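Local structure of anopheles Plasmodium-responsive Leucine-rich repeat protein 1B (Anopheles gambiae, 4XGO) at residues 142-153 with 161-172; 321-329 with 335-343. The protein is a leucine-rich repeat protein of the malaria mosquito named for its response to Plasmodium, and probably acts through protein–protein interactions, perhaps with the related protein LRIM1. One frame throughout, in Å; residues are numbered along the deposited sequence.

Contact 1: residues 142-153 with 161-172; sequences LFHVNVSYNLLS and VEELDASHNTIN. With NAG (2-acetamido-2-deoxy-beta-D-glucopyranose), chain C; NAG (2-acetamido-2-deoxy-beta-D-glucopyranose), chain B.
Y149 and H168 stack their rings in an offset pair, centroids 4.0 Å apart and planes 9° from parallel. Followed outward, H168 meets the tyrosine at every step: its CB lies over the phenol face, 3.7 Å from the ring centroid in a CH-pi contact, CG rests 3.5 Å from Y149 CE1, ND1 lies near that same carbon, CD2 is over CZ, and CE1 approaches OH. The Y149 OH hangs over the face of the imidazole, 3.1 Å from H168 NE2. Both side chains hold CG anti to the carbonyl carbon (chi1 near -60°), which keeps the rings in step. The methyl C8 of the second N-acetylglucosamine rests over the opposite face of Y149, toward its rim.

That glycan starts at N146, whose ND2 is bonded to C1 of the first sugar. D165, one strand on, takes the sugar's N2 on OD2 (2.8 Å, 169°), while its OD1 accepts S167 N, making an Asx turn, and S167 OG as well; N146 OD1 treats S148 likewise. Past the turn, N169 ND2 donates to V147 O at 3.0 Å, and N150 ND2 reaches that oxygen from the opposite face of its plane: the asparagine ladder of leucine-rich repeats. V145 CG1 packs on L164 CD1, 3.6 Å away, on the face turned from the sugar.

Strands 144-146 and 163-165 run parallel between 123-125 and 184-186; the ladder continues through N190, and H189 stacks on H168.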
loop_
_atom_site.group_PDB
_atom_site.type_symbol
_atom_site.label_atom_id
_atom_site.label_comp_id
_atom_site.label_asym_id
_atom_site.label_seq_id
_atom_site.Cartn_x
_atom_site.Cartn_y
_atom_site.Cartn_z
ATOM N N LEU A 142 6.250 -22.710 -17.987
ATOM C CA LEU A 142 6.220 -22.099 -16.630
ATOM C C LEU A 142 6.841 -22.987 -15.562
ATOM O O LEU A 142 6.614 -24.191 -15.523
ATOM C CB LEU A 142 4.796 -21.704 -16.219
ATOM C CG LEU A 142 4.195 -20.527 -16.977
ATOM C CD1 LEU A 142 2.717 -20.361 -16.643
ATOM C CD2 LEU A 142 4.931 -19.211 -16.733
ATOM N N PHE A 143 7.650 -22.363 -14.708
ATOM C CA PHE A 143 8.361 -23.030 -13.630
ATOM C C PHE A 143 7.910 -22.455 -12.278
ATOM O O PHE A 143 7.718 -23.208 -11.320
ATOM C CB PHE A 143 9.867 -22.835 -13.832
ATOM C CG PHE A 143 10.721 -23.514 -12.801
ATOM C CD1 PHE A 143 10.793 -24.896 -12.738
ATOM C CD2 PHE A 143 11.498 -22.763 -11.925
ATOM C CE1 PHE A 143 11.573 -25.519 -11.780
ATOM C CE2 PHE A 143 12.290 -23.379 -10.969
ATOM C CZ PHE A 143 12.331 -24.760 -10.908
ATOM N N HIS A 144 7.810 -21.123 -12.195
ATOM C CA HIS A 144 7.403 -20.434 -10.955
ATOM C C HIS A 144 6.309 -19.453 -11.326
ATOM O O HIS A 144 6.514 -18.614 -12.209
ATOM C CB HIS A 144 8.559 -19.637 -10.351
ATOM C CG HIS A 144 9.491 -20.441 -9.517
ATOM N ND1 HIS A 144 10.408 -19.852 -8.677
ATOM C CD2 HIS A 144 9.639 -21.777 -9.361
ATOM C CE1 HIS A 144 11.097 -20.794 -8.057
ATOM N NE2 HIS A 144 10.648 -21.971 -8.459
ATOM N N VAL A 145 5.146 -19.561 -10.677
ATOM C CA VAL A 145 4.016 -18.742 -11.006
ATOM C C VAL A 145 3.349 -18.183 -9.738
ATOM O O VAL A 145 3.142 -18.913 -8.770
ATOM C CB VAL A 145 2.964 -19.554 -11.781
ATOM C CG1 VAL A 145 1.755 -18.686 -12.040
ATOM C CG2 VAL A 145 3.546 -20.070 -13.102
ATOM N N ASN A 146 2.989 -16.904 -9.762
ATOM C CA ASN A 146 2.277 -16.301 -8.654
ATOM C C ASN A 146 1.102 -15.528 -9.202
ATOM O O ASN A 146 1.288 -14.529 -9.921
ATOM C CB ASN A 146 3.231 -15.406 -7.855
ATOM C CG ASN A 146 2.668 -14.975 -6.524
ATOM O OD1 ASN A 146 1.440 -14.961 -6.303
ATOM N ND2 ASN A 146 3.586 -14.641 -5.610
ATOM N N VAL A 147 -0.110 -16.001 -8.882
ATOM C CA VAL A 147 -1.338 -15.325 -9.229
ATOM C C VAL A 147 -2.174 -15.013 -7.976
ATOM O O VAL A 147 -3.392 -14.881 -8.060
ATOM C CB VAL A 147 -2.191 -16.101 -10.273
ATOM C CG1 VAL A 147 -1.464 -16.178 -11.611
ATOM C CG2 VAL A 147 -2.569 -17.509 -9.787
ATOM N N SER A 148 -1.501 -14.834 -6.839
ATOM C CA SER A 148 -2.191 -14.570 -5.583
ATOM C C SER A 148 -2.875 -13.208 -5.613
ATOM O O SER A 148 -2.485 -12.348 -6.371
ATOM C CB SER A 148 -1.235 -14.655 -4.387
ATOM O OG SER A 148 -0.249 -13.624 -4.397
ATOM N N TYR A 149 -3.916 -13.044 -4.797
ATOM C CA TYR A 149 -4.657 -11.791 -4.680
ATOM C C TYR A 149 -5.276 -11.363 -6.021
ATOM O O TYR A 149 -5.022 -10.286 -6.541
ATOM C CB TYR A 149 -3.798 -10.690 -4.058
ATOM C CG TYR A 149 -3.393 -10.978 -2.630
ATOM C CD1 TYR A 149 -4.208 -10.589 -1.569
ATOM C CD2 TYR A 149 -2.209 -11.647 -2.342
ATOM C CE1 TYR A 149 -3.837 -10.844 -0.254
ATOM C CE2 TYR A 149 -1.829 -11.887 -1.023
ATOM C CZ TYR A 149 -2.670 -11.484 -0.002
ATOM O OH TYR A 149 -2.322 -11.711 1.322
ATOM N N ASN A 150 -6.127 -12.231 -6.541
ATOM C CA ASN A 150 -6.902 -11.962 -7.734
ATOM C C ASN A 150 -8.341 -12.426 -7.496
ATOM O O ASN A 150 -8.752 -12.615 -6.318
ATOM C CB ASN A 150 -6.203 -12.602 -8.927
ATOM C CG ASN A 150 -5.088 -11.731 -9.455
ATOM O OD1 ASN A 150 -5.344 -10.628 -9.945
ATOM N ND2 ASN A 150 -3.869 -12.206 -9.364
ATOM N N LEU A 151 -9.103 -12.588 -8.571
ATOM C CA LEU A 151 -10.513 -12.999 -8.496
ATOM C C LEU A 151 -10.780 -14.257 -9.293
ATOM O O LEU A 151 -11.853 -14.398 -9.924
ATOM C CB LEU A 151 -11.395 -11.869 -9.011
ATOM C CG LEU A 151 -11.291 -10.582 -8.197
ATOM C CD1 LEU A 151 -11.929 -9.418 -8.923
ATOM C CD2 LEU A 151 -11.875 -10.733 -6.809
ATOM N N LEU A 152 -9.827 -15.175 -9.277
ATOM C CA LEU A 152 -9.909 -16.389 -10.081
ATOM C C LEU A 152 -10.838 -17.393 -9.400
ATOM O O LEU A 152 -10.823 -17.513 -8.185
ATOM C CB LEU A 152 -8.530 -17.020 -10.272
ATOM C CG LEU A 152 -7.493 -16.204 -11.036
ATOM C CD1 LEU A 152 -6.115 -16.851 -10.953
ATOM C CD2 LEU A 152 -7.929 -16.000 -12.481
ATOM N N SER A 153 -11.646 -18.086 -10.196
ATOM C CA SER A 153 -12.510 -19.144 -9.656
ATOM C C SER A 153 -12.079 -20.507 -10.167
ATOM O O SER A 153 -12.400 -21.517 -9.561
ATOM C CB SER A 153 -13.972 -18.877 -10.001
ATOM O OG SER A 153 -14.457 -17.752 -9.279
ATOM N N VAL A 161 5.006 -26.738 -13.916
ATOM C CA VAL A 161 5.272 -25.726 -12.896
ATOM C C VAL A 161 5.705 -26.407 -11.597
ATOM O O VAL A 161 5.136 -27.433 -11.197
ATOM C CB VAL A 161 4.062 -24.768 -12.691
ATOM C CG1 VAL A 161 2.811 -25.509 -12.240
ATOM C CG2 VAL A 161 4.395 -23.665 -11.703
ATOM N N GLU A 162 6.739 -25.844 -10.973
ATOM C CA GLU A 162 7.348 -26.402 -9.768
ATOM C C GLU A 162 6.813 -25.709 -8.519
ATOM O O GLU A 162 6.664 -26.336 -7.474
ATOM C CB GLU A 162 8.874 -26.246 -9.831
ATOM C CG GLU A 162 9.636 -26.829 -8.643
ATOM C CD GLU A 162 9.892 -25.840 -7.506
ATOM O OE1 GLU A 162 9.868 -24.617 -7.735
ATOM O OE2 GLU A 162 10.134 -26.290 -6.353
ATOM N N GLU A 163 6.561 -24.411 -8.610
ATOM C CA GLU A 163 5.995 -23.686 -7.487
ATOM C C GLU A 163 4.900 -22.763 -7.983
ATOM O O GLU A 163 5.109 -21.980 -8.913
ATOM C CB GLU A 163 7.063 -22.893 -6.720
ATOM C CG GLU A 163 6.469 -22.048 -5.609
ATOM C CD GLU A 163 7.469 -21.566 -4.558
ATOM O OE1 GLU A 163 8.717 -21.555 -4.824
ATOM O OE2 GLU A 163 6.983 -21.155 -3.464
ATOM N N LEU A 164 3.741 -22.849 -7.340
ATOM C CA LEU A 164 2.589 -22.083 -7.745
ATOM C C LEU A 164 1.867 -21.506 -6.542
ATOM O O LEU A 164 1.488 -22.245 -5.642
ATOM C CB LEU A 164 1.642 -22.944 -8.572
ATOM C CG LEU A 164 0.303 -22.344 -8.986
ATOM C CD1 LEU A 164 0.440 -21.031 -9.711
ATOM C CD2 LEU A 164 -0.413 -23.326 -9.891
ATOM N N ASP A 165 1.713 -20.182 -6.529
ATOM C CA ASP A 165 0.973 -19.500 -5.484
ATOM C C ASP A 165 -0.292 -18.913 -6.114
ATOM O O ASP A 165 -0.222 -18.026 -6.961
ATOM C CB ASP A 165 1.831 -18.435 -4.792
ATOM C CG ASP A 165 1.136 -17.790 -3.577
ATOM O OD1 ASP A 165 -0.106 -17.900 -3.425
ATOM O OD2 ASP A 165 1.857 -17.140 -2.762
ATOM N N ALA A 166 -1.438 -19.471 -5.719
ATOM C CA ALA A 166 -2.758 -18.947 -6.125
ATOM C C ALA A 166 -3.646 -18.613 -4.918
ATOM O O ALA A 166 -4.882 -18.617 -5.001
ATOM C CB ALA A 166 -3.451 -19.880 -7.101
ATOM N N SER A 167 -2.998 -18.218 -3.828
ATOM C CA SER A 167 -3.672 -17.896 -2.574
ATOM C C SER A 167 -4.473 -16.622 -2.755
ATOM O O SER A 167 -4.213 -15.841 -3.685
ATOM C CB SER A 167 -2.666 -17.744 -1.418
ATOM O OG SER A 167 -1.744 -16.674 -1.599
ATOM N N HIS A 168 -5.484 -16.448 -1.916
ATOM C CA HIS A 168 -6.290 -15.240 -1.934
ATOM C C HIS A 168 -6.963 -15.025 -3.306
ATOM O O HIS A 168 -6.835 -13.980 -3.941
ATOM C CB HIS A 168 -5.469 -14.035 -1.506
ATOM C CG HIS A 168 -4.901 -14.157 -0.128
ATOM N ND1 HIS A 168 -5.579 -13.721 0.984
ATOM C CD2 HIS A 168 -3.724 -14.648 0.320
ATOM C CE1 HIS A 168 -4.850 -13.938 2.062
ATOM N NE2 HIS A 168 -3.711 -14.486 1.684
ATOM N N ASN A 169 -7.682 -16.044 -3.744
ATOM C CA ASN A 169 -8.568 -15.939 -4.914
ATOM C C ASN A 169 -9.947 -16.443 -4.469
ATOM O O ASN A 169 -10.220 -16.440 -3.266
ATOM C CB ASN A 169 -7.986 -16.734 -6.079
ATOM C CG ASN A 169 -6.983 -15.927 -6.885
ATOM O OD1 ASN A 169 -7.358 -15.112 -7.739
ATOM N ND2 ASN A 169 -5.700 -16.124 -6.593
ATOM N N THR A 170 -10.799 -16.848 -5.401
ATOM C CA THR A 170 -12.080 -17.505 -5.068
ATOM C C THR A 170 -12.163 -18.860 -5.763
ATOM O O THR A 170 -13.219 -19.253 -6.316
ATOM C CB THR A 170 -13.304 -16.632 -5.444
ATOM O OG1 THR A 170 -13.316 -16.338 -6.848
ATOM C CG2 THR A 170 -13.277 -15.334 -4.680
ATOM N N ILE A 171 -11.050 -19.581 -5.750
ATOM C CA ILE A 171 -10.923 -20.796 -6.541
ATOM C C ILE A 171 -11.779 -21.924 -5.953
ATOM O O ILE A 171 -11.672 -22.216 -4.764
ATOM C CB ILE A 171 -9.448 -21.218 -6.630
ATOM C CG1 ILE A 171 -8.670 -20.193 -7.464
ATOM C CG2 ILE A 171 -9.270 -22.591 -7.235
ATOM C CD1 ILE A 171 -7.168 -20.249 -7.251
ATOM N N ASN A 172 -12.638 -22.506 -6.788
ATOM C CA ASN A 172 -13.383 -23.731 -6.419
ATOM C C ASN A 172 -13.123 -24.936 -7.330
ATOM O O ASN A 172 -13.620 -26.032 -7.071
ATOM C CB ASN A 172 -14.868 -23.425 -6.329
ATOM C CG ASN A 172 -15.418 -22.778 -7.585
ATOM O OD1 ASN A 172 -14.896 -22.944 -8.678
ATOM N ND2 ASN A 172 -16.490 -22.025 -7.425
HETATM C C1 NAG C . 3.232 -14.199 -4.279
HETATM C C2 NAG C . 4.330 -14.539 -3.272
HETATM C C3 NAG C . 3.981 -13.954 -1.899
HETATM C C4 NAG C . 3.718 -12.459 -1.995
HETATM C C5 NAG C . 2.742 -12.185 -3.145
HETATM C C6 NAG C . 2.622 -10.676 -3.368
HETATM C C7 NAG C . 5.534 -16.632 -2.959
HETATM C C8 NAG C . 5.473 -18.106 -2.717
HETATM N N2 NAG C . 4.398 -15.961 -3.082
HETATM O O3 NAG C . 4.995 -14.240 -0.950
HETATM O O4 NAG C . 3.049 -12.005 -0.812
HETATM O O5 NAG C . 3.162 -12.795 -4.357
HETATM O O6 NAG C . 1.340 -10.341 -2.872
HETATM O O7 NAG C . 6.623 -16.082 -3.041
HETATM C C1 NAG B . 3.864 -11.190 0.038
HETATM C C2 NAG B . 2.957 -10.381 0.951
HETATM C C3 NAG B . 3.799 -9.497 1.869
HETATM C C4 NAG B . 5.025 -10.209 2.455
HETATM C C5 NAG B . 5.695 -11.199 1.498
HETATM C C6 NAG B . 6.622 -12.149 2.247
HETATM C C7 NAG B . 0.773 -9.434 0.286
HETATM C C8 NAG B . 0.032 -8.538 -0.666
HETATM N N2 NAG B . 2.095 -9.548 0.123
HETATM O O3 NAG B . 2.979 -9.021 2.918
HETATM O O4 NAG B . 5.973 -9.233 2.846
HETATM O O5 NAG B . 4.722 -11.978 0.835
HETATM O O6 NAG B . 7.441 -12.834 1.326
HETATM O O7 NAG B . 0.143 -10.015 1.157
HETATM O O HOH W 1 -14.474 -14.394 -8.271
#

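Contact 2: residues 321-329 with 335-343; sequences AVHDADQHC and LEHGLCCKE
The disulfide between C329 and C340 (SG to SG 2.1 Å, chi3 -90°) ties the loop 321-329 to the hairpin of 335-343. L335 CD2 lies against C329 SG at 3.7 Å.

D326 grips the hairpin twice. Its backbone N donates to G338 O (2.8 Å), and its OD2 accepts C340 N, also at 2.8 Å. The second bond is almost straight, 177° at the hydrogen, and arrives on the anti side of the carboxylate. D326 CB also touches C340 SG, so this one residue joins the turn to the disulfide. Nearer the start of the segment, V322 CG2 meets L339 CD1 at 4.0 Å, the two side chains running antiparallel to one another. A water donates to both D324 O and H337 O, bridging the two segments.

The next shell fixes these groups. A type I' turn from E336 to L339 presents G338 O, H302 N binds the other oxygen of D326, and D324 is anchored by S301 OG and L300 N. L339 packs on L310 and F314 of helix 307-316, to which C341 is bound through its disulfide with C307, and E336 forms a salt bridge with R311. The hairpin strands 334-336 and 339-342 are thus fastened to that helix, while the loop runs beside the last repeat strand, 297-299, in a cysteine-rich cap on the C-terminal end of the solenoid.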
loop_
_atom_site.group_PDB
_atom_site.type_symbol
_atom_site.label_atom_id
_atom_site.label_comp_id
_atom_site.label_asym_id
_atom_site.label_seq_id
_atom_site.Cartn_x
_atom_site.Cartn_y
_atom_site.Cartn_z
ATOM N N ALA A 321 6.844 -31.267 24.277
ATOM C CA ALA A 321 6.194 -31.208 22.958
ATOM C C ALA A 321 4.881 -30.404 22.941
ATOM O O ALA A 321 4.541 -29.800 21.928
ATOM C CB ALA A 321 5.953 -32.616 22.427
ATOM N N VAL A 322 4.138 -30.393 24.046
ATOM C CA VAL A 322 2.928 -29.561 24.115
ATOM C C VAL A 322 3.335 -28.102 24.325
ATOM O O VAL A 322 3.928 -27.761 25.336
ATOM C CB VAL A 322 1.908 -30.038 25.189
ATOM C CG1 VAL A 322 2.448 -29.896 26.610
ATOM C CG2 VAL A 322 0.598 -29.278 25.044
ATOM N N HIS A 323 3.036 -27.251 23.348
ATOM C CA HIS A 323 3.439 -25.843 23.407
ATOM C C HIS A 323 2.266 -24.889 23.568
ATOM O O HIS A 323 2.428 -23.677 23.353
ATOM C CB HIS A 323 4.240 -25.458 22.163
ATOM C CG HIS A 323 5.664 -25.914 22.200
ATOM N ND1 HIS A 323 6.724 -25.075 21.919
ATOM C CD2 HIS A 323 6.205 -27.118 22.498
ATOM C CE1 HIS A 323 7.855 -25.749 22.030
ATOM N NE2 HIS A 323 7.568 -26.991 22.383
ATOM N N ASP A 324 1.089 -25.408 23.937
ATOM C CA ASP A 324 -0.016 -24.515 24.225
ATOM C C ASP A 324 -0.800 -24.909 25.451
ATOM O O ASP A 324 -0.587 -25.976 26.034
ATOM C CB ASP A 324 -0.909 -24.301 22.993
ATOM C CG ASP A 324 -1.799 -25.491 22.667
ATOM O OD1 ASP A 324 -1.583 -26.624 23.158
ATOM O OD2 ASP A 324 -2.720 -25.262 21.855
ATOM N N ALA A 325 -1.668 -24.001 25.868
ATOM C CA ALA A 325 -2.468 -24.184 27.073
ATOM C C ALA A 325 -3.764 -23.428 26.967
ATOM O O ALA A 325 -3.858 -22.450 26.225
ATOM C CB ALA A 325 -1.708 -23.665 28.284
ATOM N N ASP A 326 -4.731 -23.863 27.758
ATOM C CA ASP A 326 -5.967 -23.128 27.953
ATOM C C ASP A 326 -5.743 -22.204 29.152
ATOM O O ASP A 326 -4.865 -22.461 29.975
ATOM C CB ASP A 326 -7.120 -24.077 28.248
ATOM C CG ASP A 326 -7.527 -24.909 27.047
ATOM O OD1 ASP A 326 -7.820 -24.298 25.987
ATOM O OD2 ASP A 326 -7.557 -26.157 27.165
ATOM N N GLN A 327 -6.517 -21.132 29.235
ATOM C CA GLN A 327 -6.406 -20.182 30.344
ATOM C C GLN A 327 -7.463 -20.457 31.393
ATOM O O GLN A 327 -7.150 -20.618 32.578
ATOM C CB GLN A 327 -6.523 -18.740 29.834
ATOM C CG GLN A 327 -5.206 -17.994 29.779
ATOM C CD GLN A 327 -4.194 -18.603 28.828
ATOM O OE1 GLN A 327 -4.544 -19.221 27.817
ATOM N NE2 GLN A 327 -2.919 -18.405 29.137
ATOM N N HIS A 328 -8.712 -20.519 30.947
ATOM C CA HIS A 328 -9.863 -20.741 31.819
ATOM C C HIS A 328 -10.709 -21.832 31.184
ATOM O O HIS A 328 -10.691 -21.983 29.977
ATOM C CB HIS A 328 -10.694 -19.470 31.924
ATOM C CG HIS A 328 -9.905 -18.262 32.314
ATOM N ND1 HIS A 328 -9.256 -18.157 33.526
ATOM C CD2 HIS A 328 -9.661 -17.106 31.654
ATOM C CE1 HIS A 328 -8.642 -16.988 33.595
ATOM N NE2 HIS A 328 -8.872 -16.333 32.470
ATOM N N CYS A 329 -11.423 -22.597 31.996
ATOM C CA CYS A 329 -12.190 -23.729 31.496
ATOM C C CYS A 329 -13.653 -23.471 31.703
ATOM O O CYS A 329 -14.041 -22.768 32.639
ATOM C CB CYS A 329 -11.833 -25.012 32.240
ATOM S SG CYS A 329 -10.097 -25.465 32.042
ATOM N N LEU A 335 -8.245 -27.718 34.543
ATOM C CA LEU A 335 -6.951 -27.782 33.880
ATOM C C LEU A 335 -6.175 -29.024 34.296
ATOM O O LEU A 335 -6.110 -29.373 35.476
ATOM C CB LEU A 335 -6.121 -26.540 34.166
ATOM C CG LEU A 335 -6.666 -25.219 33.646
ATOM C CD1 LEU A 335 -6.039 -24.042 34.371
ATOM C CD2 LEU A 335 -6.426 -25.091 32.150
ATOM N N GLU A 336 -5.604 -29.676 33.295
ATOM C CA GLU A 336 -4.761 -30.833 33.438
ATOM C C GLU A 336 -3.522 -30.562 32.581
ATOM O O GLU A 336 -3.623 -30.468 31.370
ATOM C CB GLU A 336 -5.530 -32.039 32.924
ATOM C CG GLU A 336 -4.739 -33.325 32.912
ATOM C CD GLU A 336 -4.654 -33.939 34.277
ATOM O OE1 GLU A 336 -5.696 -34.386 34.804
ATOM O OE2 GLU A 336 -3.524 -33.985 34.799
ATOM N N HIS A 337 -2.353 -30.401 33.210
ATOM C CA HIS A 337 -1.160 -29.904 32.512
ATOM C C HIS A 337 -1.456 -28.709 31.603
ATOM O O HIS A 337 -0.998 -28.641 30.452
ATOM C CB HIS A 337 -0.466 -31.023 31.733
ATOM C CG HIS A 337 0.103 -32.095 32.612
ATOM N ND1 HIS A 337 -0.535 -33.297 32.827
ATOM C CD2 HIS A 337 1.238 -32.136 33.346
ATOM C CE1 HIS A 337 0.186 -34.037 33.653
ATOM N NE2 HIS A 337 1.269 -33.355 33.983
ATOM N N GLY A 338 -2.230 -27.770 32.128
ATOM C CA GLY A 338 -2.535 -26.554 31.412
ATOM C C GLY A 338 -3.640 -26.628 30.367
ATOM O O GLY A 338 -3.905 -25.632 29.696
ATOM N N LEU A 339 -4.285 -27.784 30.237
ATOM C CA LEU A 339 -5.334 -27.987 29.212
ATOM C C LEU A 339 -6.645 -28.431 29.852
ATOM O O LEU A 339 -6.652 -29.285 30.742
ATOM C CB LEU A 339 -4.870 -29.037 28.202
ATOM C CG LEU A 339 -3.728 -28.571 27.298
ATOM C CD1 LEU A 339 -2.946 -29.771 26.778
ATOM C CD2 LEU A 339 -4.237 -27.715 26.146
ATOM N N CYS A 340 -7.767 -27.881 29.388
ATOM C CA CYS A 340 -9.063 -28.174 30.004
ATOM C C CYS A 340 -9.542 -29.576 29.676
ATOM O O CYS A 340 -9.442 -30.020 28.529
ATOM C CB CYS A 340 -10.138 -27.203 29.526
ATOM S SG CYS A 340 -9.774 -25.517 30.012
ATOM N N CYS A 341 -10.086 -30.266 30.667
ATOM C CA CYS A 341 -10.701 -31.548 30.413
ATOM C C CYS A 341 -11.759 -31.858 31.450
ATOM O O CYS A 341 -11.737 -31.327 32.566
ATOM C CB CYS A 341 -9.645 -32.663 30.363
ATOM S SG CYS A 341 -8.866 -33.019 31.972
ATOM N N LYS A 342 -12.678 -32.737 31.067
ATOM C CA LYS A 342 -13.780 -33.156 31.931
ATOM C C LYS A 342 -13.590 -34.606 32.312
ATOM O O LYS A 342 -13.273 -35.438 31.466
ATOM C CB LYS A 342 -15.095 -32.973 31.184
ATOM C CG LYS A 342 -16.352 -33.341 31.962
ATOM C CD LYS A 342 -17.565 -33.125 31.086
ATOM C CE LYS A 342 -18.861 -33.408 31.826
ATOM N NZ LYS A 342 -19.959 -33.592 30.829
ATOM N N GLU A 343 -13.789 -34.906 33.598
ATOM C CA GLU A 343 -13.626 -36.260 34.106
ATOM C C GLU A 343 -14.869 -37.072 33.752
ATOM O O GLU A 343 -15.960 -36.525 33.652
ATOM C CB GLU A 343 -13.428 -36.237 35.628
ATOM C CG GLU A 343 -12.213 -35.440 36.098
ATOM C CD GLU A 343 -10.898 -36.176 35.911
ATOM O OE1 GLU A 343 -10.897 -37.302 35.378
ATOM O OE2 GLU A 343 -9.848 -35.623 36.302
HETATM O O HOH W 2 0.234 -26.520 28.892
#

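In the fold
From the N terminus the chain winds through successive parallel repeat strands before reaching contact 1 near the middle of the solenoid. There 142-153 and 161-172 close one short turn of the coil, with strand 154-156 in the connection, and join neighbouring repeats. The coil then continues through strands 184-186 to 297-299 and leaves the repeats by way of helix 307-316. Contact 2 follows, where 321-329 meets the hairpin of 335-343 and closes the short loop that joins them. The two contacts lie in series, neither nesting nor crossing. Their centres are about 39 Å apart and they do not touch: one builds the repeat body, the other its C-terminal cap.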